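Local coordinates for putative TetR-family transcriptional regulator (Syntrophomonas wolfei subsp. wolfei, PDB 3LWJ), which probably binds DNA through a predicted helix-turn-helix motif and regulates transcription, as a putative member of the TetR family, at residues 169-172 with 178-181. Numbering follows the deposited sequence.
Sequences YKWV and TKEE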
# COMPACT_ATOMS: atom_id res chain seq x y z
N TYR A 169 -0.62 -4.84 6.13
CA TYR A 169 0.83 -4.79 6.22
C TYR A 169 1.29 -4.36 7.62
O TYR A 169 2.20 -4.95 8.19
CB TYR A 169 1.39 -3.88 5.12
CG TYR A 169 2.74 -3.24 5.37
CD1 TYR A 169 3.92 -3.88 5.02
CD2 TYR A 169 2.83 -1.96 5.91
CE1 TYR A 169 5.17 -3.25 5.23
CE2 TYR A 169 4.07 -1.32 6.09
CZ TYR A 169 5.23 -1.97 5.77
OH TYR A 169 6.45 -1.32 5.95
N LYS A 170 0.65 -3.35 8.19
CA LYS A 170 1.02 -2.89 9.53
C LYS A 170 0.72 -3.91 10.63
O LYS A 170 1.40 -3.93 11.67
CB LYS A 170 0.36 -1.55 9.88
CG LYS A 170 0.85 -0.39 9.02
CD LYS A 170 0.40 1.04 9.53
CE LYS A 170 0.91 1.42 10.94
NZ LYS A 170 1.15 2.90 11.13
N TRP A 171 -0.28 -4.76 10.42
CA TRP A 171 -0.56 -5.82 11.40
C TRP A 171 0.40 -6.98 11.23
O TRP A 171 1.20 -7.28 12.15
CB TRP A 171 -1.99 -6.29 11.28
CG TRP A 171 -2.31 -7.55 12.02
CD1 TRP A 171 -2.15 -7.78 13.35
CD2 TRP A 171 -2.89 -8.73 11.47
NE1 TRP A 171 -2.57 -9.06 13.66
CE2 TRP A 171 -3.04 -9.65 12.52
CE3 TRP A 171 -3.31 -9.10 10.19
CZ2 TRP A 171 -3.57 -10.93 12.33
CZ3 TRP A 171 -3.85 -10.37 10.01
CH2 TRP A 171 -3.96 -11.27 11.07
N VAL A 172 0.36 -7.60 10.05
CA VAL A 172 1.06 -8.86 9.82
C VAL A 172 2.56 -8.70 9.53
O VAL A 172 3.32 -9.60 9.85
CB VAL A 172 0.35 -9.75 8.72
CG1 VAL A 172 0.65 -9.26 7.28
CG2 VAL A 172 0.73 -11.20 8.90
N THR A 178 -2.60 -4.24 16.45
CA THR A 178 -3.25 -5.53 16.65
C THR A 178 -4.28 -5.77 15.54
O THR A 178 -4.71 -4.85 14.84
CB THR A 178 -3.94 -5.60 18.02
OG1 THR A 178 -4.93 -4.58 18.11
CG2 THR A 178 -2.91 -5.43 19.16
N LYS A 179 -4.65 -7.03 15.38
CA LYS A 179 -5.74 -7.45 14.50
C LYS A 179 -6.96 -6.58 14.76
O LYS A 179 -7.62 -6.11 13.82
CB LYS A 179 -6.07 -8.93 14.74
CG LYS A 179 -7.16 -9.48 13.82
CD LYS A 179 -7.56 -10.92 14.14
CE LYS A 179 -9.06 -11.13 13.94
NZ LYS A 179 -9.40 -12.49 13.44
N GLU A 180 -7.27 -6.38 16.03
CA GLU A 180 -8.41 -5.57 16.42
C GLU A 180 -8.30 -4.10 15.97
O GLU A 180 -9.25 -3.52 15.44
CB GLU A 180 -8.55 -5.59 17.94
CG GLU A 180 -9.77 -4.83 18.43
CD GLU A 180 -11.04 -5.41 17.82
OE1 GLU A 180 -11.32 -6.59 18.12
OE2 GLU A 180 -11.73 -4.70 17.03
N GLU A 181 -7.15 -3.50 16.24
CA GLU A 181 -6.85 -2.15 15.81
C GLU A 181 -6.93 -2.02 14.30
O GLU A 181 -7.38 -1.00 13.81
CB GLU A 181 -5.46 -1.74 16.30
CG GLU A 181 -5.44 -1.46 17.79
CD GLU A 181 -4.04 -1.34 18.35
OE1 GLU A 181 -3.04 -1.80 17.74
OE2 GLU A 181 -3.94 -0.76 19.43
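The indole of W171 lies against the first turn of helix 179-195, one face turned to K179, whose CB sits 3.5 Å above the ring plane, displaced from the ring centre. With CG anti to the backbone N (chi1 168°), the ring extends from the end of helix 153-173, bringing CD1 to 3.3 Å from the backbone N of K179. NE1 of W171 lies 3.4 Å from the same backbone N of K179, but both are donors, so no hydrogen bond forms. K179 runs alongside the indole in the same direction, its CG 4.1 Å from CZ2 of W171, before the chain bends off to a salt bridge with E98. V172 CB lies near the margin of the opposite indole face, while A101 of helix 85-102 also touches both W171 and K179. Replacing W171 by alanine is likely to leave CB and CG of K179 without the indole face they pack on and to open a gap between the end of helix 153-173 and the start of helix 179-195. One residue earlier than K179, T178 N donates to OE1 of E181 (2.8 Å) and E181 N returns a bond to OG1 of T178 (3.1 Å), the reciprocal pair of a capping box that starts the last helix of this all-helical TetR-family chain.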